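Local coordinates for protein tyrosine phosphatase-like protein (Leishmania major, PDB 3S4O) that has protein tyrosine phosphatase activity, hydrolysing phosphotyrosine in proteins, and may act as a virulence factor that supports parasite survival inside host macrophages, at residues Y39-E42 against L43-R46; A61-V64 against K65-I69; P82-A85 against V86-S89; T96-A99 against R100-D104; A128-L131 against V132-N136. All blocks are in the same frame, centred on the assembly; numbering follows the deposited sequence.

Contact 1 (Y39-E42 against L43-R46)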
loop_
_atom_site.group_PDB
_atom_site.type_symbol
_atom_site.label_atom_id
_atom_site.label_comp_id
_atom_site.label_asym_id
_atom_site.label_seq_id
_atom_site.Cartn_x
_atom_site.Cartn_y
_atom_site.Cartn_z
ATOM N N TYR A 39 9.822 14.911 3.091
ATOM C CA TYR A 39 8.961 13.780 2.786
ATOM C C TYR A 39 9.201 12.622 3.760
ATOM O O TYR A 39 8.268 12.040 4.302
ATOM C CB TYR A 39 9.246 13.343 1.351
ATOM C CG TYR A 39 8.335 12.276 0.790
ATOM C CD1 TYR A 39 8.618 10.935 0.979
ATOM C CD2 TYR A 39 7.226 12.613 0.019
ATOM C CE1 TYR A 39 7.821 9.949 0.443
ATOM C CE2 TYR A 39 6.415 11.635 -0.526
ATOM C CZ TYR A 39 6.718 10.301 -0.306
ATOM O OH TYR A 39 5.930 9.299 -0.818
ATOM N N ILE A 40 10.468 12.303 3.983
ATOM C CA ILE A 40 10.826 11.259 4.938
ATOM C C ILE A 40 10.316 11.603 6.341
ATOM O O ILE A 40 9.792 10.738 7.045
ATOM C CB ILE A 40 12.330 11.046 5.026
ATOM C CG1 ILE A 40 12.846 10.327 3.787
ATOM C CG2 ILE A 40 12.656 10.228 6.277
ATOM C CD1 ILE A 40 14.307 10.603 3.515
ATOM N N LYS A 41 10.480 12.862 6.739
ATOM C CA LYS A 41 9.972 13.331 8.038
ATOM C C LYS A 41 8.469 13.080 8.148
ATOM O O LYS A 41 7.980 12.611 9.174
ATOM C CB LYS A 41 10.266 14.823 8.253
ATOM C CG LYS A 41 11.361 15.082 9.285
ATOM C CD LYS A 41 11.380 16.525 9.786
ATOM C CE LYS A 41 12.549 16.747 10.761
ATOM N NZ LYS A 41 12.999 18.174 10.826
ATOM N N GLU A 42 7.753 13.394 7.073
ATOM C CA GLU A 42 6.293 13.253 7.047
ATOM C C GLU A 42 5.873 11.777 7.091
ATOM O O GLU A 42 4.826 11.443 7.633
ATOM C CB GLU A 42 5.678 13.962 5.821
ATOM C CG GLU A 42 5.611 15.515 5.917
ATOM C CD GLU A 42 4.990 16.030 7.223
ATOM O OE1 GLU A 42 3.743 16.079 7.318
ATOM O OE2 GLU A 42 5.751 16.385 8.156
ATOM N N LEU A 43 6.698 10.900 6.532
ATOM C CA LEU A 43 6.469 9.460 6.647
ATOM C C LEU A 43 6.717 9.005 8.102
ATOM O O LEU A 43 5.935 8.243 8.661
ATOM C CB LEU A 43 7.368 8.662 5.692
ATOM C CG LEU A 43 7.175 8.777 4.172
ATOM C CD1 LEU A 43 8.199 7.892 3.492
ATOM C CD2 LEU A 43 5.777 8.414 3.734
ATOM N N GLN A 44 7.809 9.475 8.692
ATOM C CA GLN A 44 8.148 9.138 10.078
ATOM C C GLN A 44 7.065 9.633 11.044
ATOM O O GLN A 44 6.703 8.942 11.988
ATOM C CB GLN A 44 9.481 9.765 10.486
ATOM C CG GLN A 44 10.722 9.070 9.947
ATOM C CD GLN A 44 11.988 9.789 10.387
ATOM O OE1 GLN A 44 11.968 10.982 10.691
ATOM N NE2 GLN A 44 13.093 9.059 10.444
ATOM N N HIS A 45 6.557 10.833 10.775
ATOM C CA HIS A 45 5.503 11.466 11.587
ATOM C C HIS A 45 4.157 10.757 11.492
ATOM O O HIS A 45 3.274 11.007 12.301
ATOM C CB HIS A 45 5.310 12.924 11.168
ATOM C CG HIS A 45 6.302 13.859 11.790
ATOM N ND1 HIS A 45 5.991 15.158 12.130
ATOM C CD2 HIS A 45 7.598 13.679 12.137
ATOM C CE1 HIS A 45 7.056 15.739 12.655
ATOM N NE2 HIS A 45 8.047 14.861 12.666
ATOM N N ARG A 46 3.999 9.902 10.487
ATOM C CA ARG A 46 2.785 9.085 10.326
ATOM C C ARG A 46 3.073 7.613 10.630
ATOM O O ARG A 46 2.280 6.728 10.291
ATOM C CB ARG A 46 2.229 9.245 8.912
ATOM C CG ARG A 46 1.526 10.551 8.715
ATOM C CD ARG A 46 1.280 10.815 7.254
ATOM N NE ARG A 46 0.679 12.127 7.040
ATOM C CZ ARG A 46 1.325 13.283 7.177
ATOM N NH1 ARG A 46 2.618 13.314 7.510
ATOM N NH2 ARG A 46 0.672 14.423 6.978
#

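Contact 2 (A61-V64 against K65-I69)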
loop_
_atom_site.group_PDB
_atom_site.type_symbol
_atom_site.label_atom_id
_atom_site.label_comp_id
_atom_site.label_asym_id
_atom_site.label_seq_id
_atom_site.Cartn_x
_atom_site.Cartn_y
_atom_site.Cartn_z
ATOM N N ALA A 61 16.623 5.473 -2.824
ATOM C CA ALA A 61 15.923 4.801 -1.725
ATOM C C ALA A 61 16.783 4.652 -0.456
ATOM O O ALA A 61 16.256 4.523 0.643
ATOM C CB ALA A 61 15.404 3.443 -2.188
ATOM N N THR A 62 18.102 4.684 -0.614
ATOM C CA THR A 62 19.024 4.488 0.514
ATOM C C THR A 62 18.868 5.570 1.588
ATOM O O THR A 62 19.073 5.306 2.772
ATOM C CB THR A 62 20.493 4.450 0.052
ATOM O OG1 THR A 62 20.787 5.622 -0.722
ATOM C CG2 THR A 62 20.756 3.192 -0.786
ATOM N N LEU A 63 18.492 6.778 1.167
ATOM C CA LEU A 63 18.234 7.871 2.123
ATOM C C LEU A 63 17.029 7.606 3.000
ATOM O O LEU A 63 16.917 8.185 4.067
ATOM C CB LEU A 63 18.001 9.217 1.435
ATOM C CG LEU A 63 17.756 10.433 2.374
ATOM C CD1 LEU A 63 18.649 10.455 3.643
ATOM C CD2 LEU A 63 17.900 11.759 1.625
ATOM N N VAL A 64 16.104 6.787 2.514
ATOM C CA VAL A 64 14.890 6.460 3.253
ATOM C C VAL A 64 15.165 5.286 4.178
ATOM O O VAL A 64 14.705 5.262 5.319
ATOM C CB VAL A 64 13.705 6.123 2.301
ATOM C CG1 VAL A 64 12.462 5.729 3.103
ATOM C CG2 VAL A 64 13.383 7.292 1.385
ATOM N N LYS A 65 15.925 4.319 3.677
ATOM C CA LYS A 65 16.297 3.130 4.443
ATOM C C LYS A 65 17.065 3.496 5.699
ATOM O O LYS A 65 16.941 2.837 6.729
ATOM C CB LYS A 65 17.142 2.175 3.599
ATOM C CG LYS A 65 16.343 1.336 2.600
ATOM C CD LYS A 65 17.240 0.229 1.997
ATOM C CE LYS A 65 17.536 0.379 0.516
ATOM N NZ LYS A 65 16.721 1.367 -0.245
ATOM N N SER A 66 17.850 4.562 5.610
ATOM C CA SER A 66 18.749 4.939 6.687
ATOM C C SER A 66 18.003 5.650 7.808
ATOM O O SER A 66 18.572 5.942 8.848
ATOM C CB SER A 66 19.889 5.815 6.151
ATOM O OG SER A 66 19.462 7.147 5.942
ATOM N N ARG A 67 16.725 5.922 7.592
ATOM C CA ARG A 67 15.914 6.614 8.596
ATOM C C ARG A 67 14.818 5.725 9.144
ATOM O O ARG A 67 13.771 6.203 9.563
ATOM C CB ARG A 67 15.361 7.896 8.009
ATOM C CG ARG A 67 16.504 8.818 7.647
ATOM C CD ARG A 67 16.096 10.187 7.235
ATOM N NE ARG A 67 17.260 11.018 6.924
ATOM C CZ ARG A 67 18.044 11.609 7.828
ATOM N NH1 ARG A 67 19.082 12.340 7.430
ATOM N NH2 ARG A 67 17.807 11.484 9.131
ATOM N N GLY A 68 15.086 4.423 9.134
ATOM C CA GLY A 68 14.269 3.450 9.834
ATOM C C GLY A 68 13.055 2.958 9.083
ATOM O O GLY A 68 12.234 2.247 9.656
ATOM N N ILE A 69 12.944 3.336 7.809
ATOM C CA ILE A 69 11.839 2.893 6.964
ATOM C C ILE A 69 12.327 1.859 5.949
ATOM O O ILE A 69 13.292 2.091 5.224
ATOM C CB ILE A 69 11.171 4.069 6.234
ATOM C CG1 ILE A 69 10.479 5.001 7.241
ATOM C CG2 ILE A 69 10.137 3.556 5.258
ATOM C CD1 ILE A 69 10.377 6.433 6.766
#

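Contact 3 (P82-A85 against V86-S89)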
loop_
_atom_site.group_PDB
_atom_site.type_symbol
_atom_site.label_atom_id
_atom_site.label_comp_id
_atom_site.label_asym_id
_atom_site.label_seq_id
_atom_site.Cartn_x
_atom_site.Cartn_y
_atom_site.Cartn_z
ATOM N N PRO A 82 -0.832 -5.874 -10.958
ATOM C CA PRO A 82 0.424 -6.411 -10.441
ATOM C C PRO A 82 0.798 -7.685 -11.161
ATOM O O PRO A 82 -0.053 -8.540 -11.410
ATOM C CB PRO A 82 0.105 -6.740 -8.975
ATOM C CG PRO A 82 -1.163 -6.094 -8.691
ATOM C CD PRO A 82 -1.908 -6.030 -9.968
ATOM N N THR A 83 2.060 -7.806 -11.521
ATOM C CA THR A 83 2.582 -9.109 -11.910
ATOM C C THR A 83 2.449 -10.109 -10.747
ATOM O O THR A 83 2.203 -9.748 -9.585
ATOM C CB THR A 83 4.061 -9.031 -12.339
ATOM O OG1 THR A 83 4.852 -8.639 -11.214
ATOM C CG2 THR A 83 4.256 -8.033 -13.450
ATOM N N ARG A 84 2.570 -11.381 -11.081
ATOM C CA ARG A 84 2.553 -12.428 -10.063
ATOM C C ARG A 84 3.689 -12.273 -9.042
ATOM O O ARG A 84 3.491 -12.517 -7.857
ATOM C CB ARG A 84 2.624 -13.813 -10.727
ATOM C CG ARG A 84 2.311 -15.017 -9.827
ATOM C CD ARG A 84 1.034 -14.859 -8.989
ATOM N NE ARG A 84 -0.190 -15.212 -9.711
ATOM C CZ ARG A 84 -1.364 -15.469 -9.128
ATOM N NH1 ARG A 84 -1.499 -15.420 -7.801
ATOM N NH2 ARG A 84 -2.419 -15.779 -9.881
ATOM N N ALA A 85 4.869 -11.859 -9.499
ATOM C CA ALA A 85 6.020 -11.611 -8.598
ATOM C C ALA A 85 5.733 -10.491 -7.575
ATOM O O ALA A 85 5.991 -10.640 -6.385
ATOM C CB ALA A 85 7.277 -11.291 -9.413
ATOM N N VAL A 86 5.177 -9.380 -8.040
ATOM C CA VAL A 86 4.838 -8.258 -7.140
ATOM C C VAL A 86 3.778 -8.669 -6.133
ATOM O O VAL A 86 3.863 -8.327 -4.951
ATOM C CB VAL A 86 4.313 -7.025 -7.895
ATOM C CG1 VAL A 86 3.745 -5.983 -6.919
ATOM C CG2 VAL A 86 5.420 -6.434 -8.752
ATOM N N LEU A 87 2.776 -9.391 -6.622
ATOM C CA LEU A 87 1.658 -9.821 -5.794
ATOM C C LEU A 87 2.131 -10.733 -4.673
ATOM O O LEU A 87 1.742 -10.560 -3.515
ATOM C CB LEU A 87 0.637 -10.575 -6.655
ATOM C CG LEU A 87 -0.493 -11.271 -5.892
ATOM C CD1 LEU A 87 -1.347 -10.236 -5.206
ATOM C CD2 LEU A 87 -1.336 -12.155 -6.806
ATOM N N ASP A 88 2.943 -11.718 -5.034
ATOM C CA ASP A 88 3.484 -12.662 -4.053
ATOM C C ASP A 88 4.372 -11.954 -3.031
ATOM O O ASP A 88 4.342 -12.286 -1.856
ATOM C CB ASP A 88 4.226 -13.811 -4.742
ATOM C CG ASP A 88 3.272 -14.786 -5.442
ATOM O OD1 ASP A 88 2.055 -14.788 -5.114
ATOM O OD2 ASP A 88 3.729 -15.552 -6.328
ATOM N N SER A 89 5.137 -10.964 -3.485
ATOM C CA SER A 89 6.016 -10.204 -2.585
ATOM C C SER A 89 5.198 -9.361 -1.607
ATOM O O SER A 89 5.569 -9.204 -0.460
ATOM C CB SER A 89 6.962 -9.306 -3.389
ATOM O OG SER A 89 8.067 -10.039 -3.916
HETATM O O HOH W 1 7.881 -11.998 -5.465
#

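Contact 4 (T96-A99 against R100-D104)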
loop_
_atom_site.group_PDB
_atom_site.type_symbol
_atom_site.label_atom_id
_atom_site.label_comp_id
_atom_site.label_asym_id
_atom_site.label_seq_id
_atom_site.Cartn_x
_atom_site.Cartn_y
_atom_site.Cartn_z
ATOM N N THR A 96 3.801 -11.305 6.899
ATOM C CA THR A 96 4.872 -11.200 7.891
ATOM C C THR A 96 4.513 -10.159 8.928
ATOM O O THR A 96 4.722 -10.356 10.122
ATOM C CB THR A 96 6.220 -10.827 7.221
ATOM O OG1 THR A 96 6.569 -11.835 6.256
ATOM C CG2 THR A 96 7.330 -10.699 8.251
ATOM N N GLU A 97 3.944 -9.060 8.461
ATOM C CA GLU A 97 3.500 -7.993 9.354
ATOM C C GLU A 97 2.341 -8.475 10.232
ATOM O O GLU A 97 2.222 -8.099 11.402
ATOM C CB GLU A 97 3.089 -6.753 8.551
ATOM C CG GLU A 97 4.264 -5.864 8.110
ATOM C CD GLU A 97 5.139 -5.411 9.279
ATOM O OE1 GLU A 97 4.589 -4.867 10.261
ATOM O OE2 GLU A 97 6.376 -5.623 9.232
ATOM N N LEU A 98 1.506 -9.334 9.661
ATOM C CA LEU A 98 0.373 -9.909 10.390
ATOM C C LEU A 98 0.849 -10.836 11.497
ATOM O O LEU A 98 0.320 -10.814 12.602
ATOM C CB LEU A 98 -0.538 -10.673 9.431
ATOM C CG LEU A 98 -1.906 -11.070 9.972
ATOM C CD1 LEU A 98 -2.673 -9.859 10.478
ATOM C CD2 LEU A 98 -2.690 -11.780 8.848
ATOM N N ALA A 99 1.855 -11.649 11.190
ATOM C CA ALA A 99 2.455 -12.544 12.187
ATOM C C ALA A 99 3.197 -11.751 13.260
ATOM O O ALA A 99 3.236 -12.164 14.414
ATOM C CB ALA A 99 3.397 -13.554 11.515
ATOM N N ARG A 100 3.787 -10.619 12.877
ATOM C CA ARG A 100 4.510 -9.762 13.828
ATOM C C ARG A 100 3.575 -9.291 14.948
ATOM O O ARG A 100 3.956 -9.281 16.120
ATOM C CB ARG A 100 5.140 -8.550 13.130
ATOM C CG ARG A 100 6.149 -7.798 13.994
ATOM C CD ARG A 100 6.957 -6.763 13.206
ATOM N NE ARG A 100 6.140 -5.647 12.728
ATOM C CZ ARG A 100 6.163 -4.394 13.189
ATOM N NH1 ARG A 100 6.972 -4.029 14.168
ATOM N NH2 ARG A 100 5.358 -3.481 12.639
ATOM N N GLN A 101 2.355 -8.931 14.565
ATOM C CA GLN A 101 1.344 -8.415 15.494
ATOM C C GLN A 101 0.812 -9.504 16.399
ATOM O O GLN A 101 0.621 -9.285 17.594
ATOM C CB GLN A 101 0.154 -7.808 14.736
ATOM C CG GLN A 101 0.388 -6.425 14.156
ATOM C CD GLN A 101 -0.789 -5.952 13.317
ATOM O OE1 GLN A 101 -1.859 -5.645 13.845
ATOM N NE2 GLN A 101 -0.604 -5.911 12.003
ATOM N N GLN A 102 0.552 -10.669 15.811
ATOM C CA GLN A 102 0.005 -11.825 16.543
ATOM C C GLN A 102 1.015 -12.336 17.563
ATOM O O GLN A 102 0.659 -12.688 18.674
ATOM C CB GLN A 102 -0.361 -12.963 15.576
ATOM C CG GLN A 102 -1.733 -12.808 14.881
ATOM C CD GLN A 102 -1.789 -13.431 13.479
ATOM O OE1 GLN A 102 -0.877 -14.153 13.060
ATOM N NE2 GLN A 102 -2.872 -13.147 12.749
ATOM N N GLU A 103 2.276 -12.360 17.159
ATOM C CA GLU A 103 3.384 -12.785 18.010
ATOM C C GLU A 103 3.665 -11.810 19.158
ATOM O O GLU A 103 4.172 -12.218 20.197
ATOM C CB GLU A 103 4.641 -12.956 17.145
ATOM C CG GLU A 103 6.010 -13.144 17.941
ATOM C CD GLU A 103 6.988 -11.948 17.817
ATOM O OE1 GLU A 103 6.842 -11.118 16.879
ATOM O OE2 GLU A 103 7.911 -11.845 18.664
ATOM N N ASP A 104 3.343 -10.532 18.965
ATOM C CA ASP A 104 3.704 -9.470 19.930
ATOM C C ASP A 104 2.582 -8.436 20.126
ATOM O O ASP A 104 2.436 -7.525 19.310
ATOM C CB ASP A 104 4.990 -8.768 19.468
ATOM C CG ASP A 104 5.571 -7.823 20.517
ATOM O OD1 ASP A 104 5.014 -7.689 21.630
ATOM O OD2 ASP A 104 6.611 -7.198 20.210
#

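Contact 5 (A128-L131 against V132-N136)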
loop_
_atom_site.group_PDB
_atom_site.type_symbol
_atom_site.label_atom_id
_atom_site.label_comp_id
_atom_site.label_asym_id
_atom_site.label_seq_id
_atom_site.Cartn_x
_atom_site.Cartn_y
_atom_site.Cartn_z
ATOM N N ALA A 128 -6.227 -2.203 -2.768
ATOM C CA ALA A 128 -7.489 -2.880 -3.034
ATOM C C ALA A 128 -7.332 -4.371 -2.771
ATOM O O ALA A 128 -8.163 -4.999 -2.128
ATOM C CB ALA A 128 -7.923 -2.638 -4.467
ATOM N N LEU A 129 -6.243 -4.931 -3.267
ATOM C CA LEU A 129 -5.983 -6.349 -3.115
ATOM C C LEU A 129 -5.825 -6.755 -1.656
ATOM O O LEU A 129 -6.270 -7.836 -1.274
ATOM C CB LEU A 129 -4.711 -6.725 -3.849
ATOM C CG LEU A 129 -4.298 -8.189 -3.624
ATOM C CD1 LEU A 129 -5.010 -9.118 -4.588
ATOM C CD2 LEU A 129 -2.809 -8.342 -3.695
ATOM N N ALA A 130 -5.142 -5.918 -0.873
ATOM C CA ALA A 130 -4.970 -6.173 0.564
ATOM C C ALA A 130 -6.328 -6.220 1.256
ATOM O O ALA A 130 -6.564 -7.075 2.112
ATOM C CB ALA A 130 -4.080 -5.117 1.214
ATOM N N LEU A 131 -7.222 -5.311 0.867
ATOM C CA LEU A 131 -8.579 -5.263 1.422
ATOM C C LEU A 131 -9.344 -6.547 1.111
ATOM O O LEU A 131 -10.098 -7.049 1.944
ATOM C CB LEU A 131 -9.380 -4.066 0.881
ATOM C CG LEU A 131 -8.999 -2.655 1.342
ATOM C CD1 LEU A 131 -9.791 -1.623 0.552
ATOM C CD2 LEU A 131 -9.259 -2.464 2.811
ATOM N N VAL A 132 -9.156 -7.070 -0.092
ATOM C CA VAL A 132 -9.814 -8.302 -0.495
ATOM C C VAL A 132 -9.217 -9.501 0.244
ATOM O O VAL A 132 -9.950 -10.322 0.797
ATOM C CB VAL A 132 -9.716 -8.553 -2.002
ATOM C CG1 VAL A 132 -10.202 -9.960 -2.338
ATOM C CG2 VAL A 132 -10.529 -7.512 -2.765
ATOM N N GLU A 133 -7.894 -9.578 0.280
ATOM C CA GLU A 133 -7.207 -10.743 0.838
ATOM C C GLU A 133 -7.322 -10.827 2.363
ATOM O O GLU A 133 -7.574 -11.898 2.902
ATOM C CB GLU A 133 -5.728 -10.744 0.423
ATOM C CG GLU A 133 -4.924 -11.968 0.858
ATOM C CD GLU A 133 -5.600 -13.276 0.568
ATOM O OE1 GLU A 133 -6.145 -13.432 -0.552
ATOM O OE2 GLU A 133 -5.584 -14.140 1.482
ATOM N N TYR A 134 -7.132 -9.700 3.047
ATOM C CA TYR A 134 -7.070 -9.667 4.525
ATOM C C TYR A 134 -8.321 -9.088 5.167
ATOM O O TYR A 134 -8.742 -9.538 6.228
ATOM C CB TYR A 134 -5.820 -8.908 5.007
ATOM C CG TYR A 134 -4.538 -9.506 4.471
ATOM C CD1 TYR A 134 -4.002 -10.675 5.019
ATOM C CD2 TYR A 134 -3.873 -8.924 3.400
ATOM C CE1 TYR A 134 -2.839 -11.235 4.519
ATOM C CE2 TYR A 134 -2.718 -9.474 2.898
ATOM C CZ TYR A 134 -2.207 -10.633 3.453
ATOM O OH TYR A 134 -1.042 -11.173 2.935
ATOM N N GLY A 135 -8.917 -8.095 4.529
ATOM C CA GLY A 135 -10.161 -7.503 5.016
ATOM C C GLY A 135 -11.396 -8.298 4.638
ATOM O O GLY A 135 -12.471 -8.062 5.175
ATOM N N ASN A 136 -11.224 -9.252 3.724
ATOM C CA ASN A 136 -12.321 -10.058 3.154
ATOM C C ASN A 136 -13.449 -9.211 2.563
ATOM O O ASN A 136 -14.605 -9.605 2.551
ATOM C CB ASN A 136 -12.855 -11.078 4.169
ATOM C CG ASN A 136 -11.920 -12.283 4.337
ATOM O OD1 ASN A 136 -11.030 -12.515 3.515
ATOM N ND2 ASN A 136 -12.116 -13.042 5.412
#

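Contact 1 (Y39-E42 against L43-R46)
L43 meets Y39 one turn earlier. Its CD1 lies 3.7 Å from Y39 CE1, an oblique apolar touch possible because the tyrosine ring carbon CG stands anti to its own backbone N (chi1 -173°), which turns the ring toward the leucine. Y39 OH continues to D29 O, while L43 also packs on L28, V48 and L51 of the sheet. The backbone bond L43 N to Y39 O is followed by Q44 N to I40 O. The extended side chain of Q44 crosses I40, with Q44 CD 4.2 Å from I40 CG2, and hands its NE2 to R67 O. H45 N donates to K41 O at 2.8 Å, and the imidazole stays close to the same oxygen, H45 CD2 to K41 O being 3.2 Å. R46 turns back on E42: NH1 reaches E42 O at 2.9 Å and forms a salt bridge to E42 OE1 at 3.0 Å. The carboxylate oxygen is approached from above its plane, and the two planar groups stand 71° apart. One guanidinium nitrogen thus grips a backbone and a side-chain oxygen. This is the C-terminal part of the amphipathic helix of a beta-alpha-beta crossover, linking parallel strands 21-28 and 48-53 of the phosphatase sheet.

Contact 2 (A61-V64 against K65-I69)
V64 and I69 supply the apolar part of this contact. CG1 of V64, anti to its backbone N (chi1 178°), lies 3.8 Å from I69 CB and equally close to I69 CG2. Both residues are buried, V64 resting also on I40 and V71, and I69 on L51. On the more exposed side the side chains of L63 and R67 lie side by side and point the same way, the methyl L63 CD1 meeting R67 NE at 3.6 Å near the plane of the guanidinium, at its edge.

Backbone hydrogen bonds set the path of the chain. K65 N donates to A61 O at 3.1 Å, and A61 O accepts from V64 N as well, so this one carbonyl carries two amides. S66 N to T62 O (3.2 Å) keeps the helical spacing, whereas R67 N to V64 O (3.1 Å) spans only three residues and comes from well above the carbonyl plane, 61° out of it. A type I turn from K65 to G68 follows, closed by a weak bond from G68 N to K65 O, with G68 at positive phi.

Side-chain polar bonds are fewer. S66 OG gives a weak one to L63 O at 3.3 Å, and T62 OG1 is bound to D60.

Hydrogen bonding therefore passes from helical to tighter turn geometry within a few residues while V64 and I69 stay packed in the interior. The short helix 62-65 can end and strand 70-73 begin with the polar and charged side chains left largely at the surface.

Contact 3 (P82-A85 against V86-S89)
T83 is the N-cap of helix 84-103: its OG1 accepts from V86 N at 3.3 Å in a nearly straight bond. A first torsion of 64° sets the hydroxyl between the threonine's own backbone N and carbonyl carbon, where it can turn back over the first helical turn, and V86 CG2 rests against T83 OG1 at 3.4 Å. The other valine branch, V86 CG1, approaches P82 CB at 4.2 Å; P82 itself lies on I125 and L126 of helix 122-133, the helix that begins at R122, which lines the thiosulfate pocket. Backbone bonds L87 N to T83 O, D88 N to R84 O and S89 N to A85 O start the regular helical pattern. R84 leaves the helix with CG anti to its backbone N and then bends twice, chi2 48° and chi3 84°, so that the chain runs beside L87 in the same direction, R84 NH1 coming within 3.4 Å of L87 CD2 before bonding to R167 O. D88 sends its carboxylate across the aliphatic part of R84, R84 CG to D88 OD2 being 3.8 Å, while R84 NH1 and D88 OD1 remain 4.5 Å apart, too far for a salt bridge.

Contact 4 (T96-A99 against R100-D104)
E97 and R100 make the tight side of this contact. Their side chains run beside each other in the same direction, and the arginine, bent at chi3 (67°), presents its NE edge to the carboxylate. R100 NE and NH2 both close on the single oxygen E97 OE1, at 3.0 Å and 2.9 Å; NH2 uses the syn lone pair, while NE comes from the syn side but out of the carboxylate plane. The oxygen stays near the plane of the guanidinium, although the two flat groups are turned 54° from each other. The second oxygen, E97 OE2, is bound to H50 NE2, and the neighbouring Q101 sends NE2 to L22 O, so this helical face is joined to the sheet by polar bonds.

The other face is looser. Q102 lays its amide across L98, Q102 NE2 meeting L98 CG at 3.6 Å, and L98 goes on to touch L22. Farther out, A99 and E103 are exposed and meet mainly through the backbone bond E103 N to A99 O (2.9 Å). The helix then ends: D104 N makes two weak bonds, to R100 O and Q101 O, and D104 leaves the helical backbone.

With one carboxylate oxygen held by two arginine nitrogens and the other by a histidine, E97 is fixed in rotation, and the arginine's positive charge would be expected to favour the ionised form of the buried glutamate.

Contact 5 (A128-L131 against V132-N136)
Y134 swings its ring back toward A130 with CG beside its own backbone N (chi1 -58°), which sets the ring edge near A130 O, Y134 CD2 being 3.5 Å from that oxygen. E133 takes a different course: CG stands anti to its backbone N (chi1 -176°), and a bend at chi2 (48°) follows. The aliphatic CG of E133 lies over one face of the Y134 ring, above its centre and 3.9 Å from its plane.

The backbone bonds keep helical spacing up to Y134, just past the end of the helix. Y134 N donates to A130 O at 2.8 Å, E133 N to L129 O at 2.8 Å and V132 N to A128 O at 3.1 Å. V132 CG2 comes to 3.5 Å from A128 O, and A128 and V132 both touch I162 of helix 156-164. L129 is packed on L87 and W90 of helix 84-103, L131 on A142 and L145 of helix 139-149. N136 adopts positive phi as the chain turns out of the helix, and L131 makes a further backbone bond to V137.

Polar ends emerge from this largely apolar helix at its finish: E133 pairs with R167 and Y165, and Y134 OH with D95. The helix that starts at R122 of the phosphate-binding loop is thus fixed at its far end by apolar packing within the core, with a charge pair and hydroxyl bonds holding it to the C-terminus and to helix 84-103.

Overall arrangement
Contact 5 is the most buried of the five and chiefly apolar, whereas contacts 1 to 4 each combine buried residues with exposed ones. Contacts 1 and 2 lie together at one side of the fold, their centres 11 Å apart, and touch directly through Q44 with R67 and I40 with L63. Contacts 3 and 4 belong to the same helix, 84-103: the first, at its start near the active site, is built round a hydroxyl cap, the second, at its remote end, round a salt bridge between buried E97 and partly exposed R100. Contact 5 packs against this same helix. Contact 1 also has a salt bridge, but between two partly exposed residues.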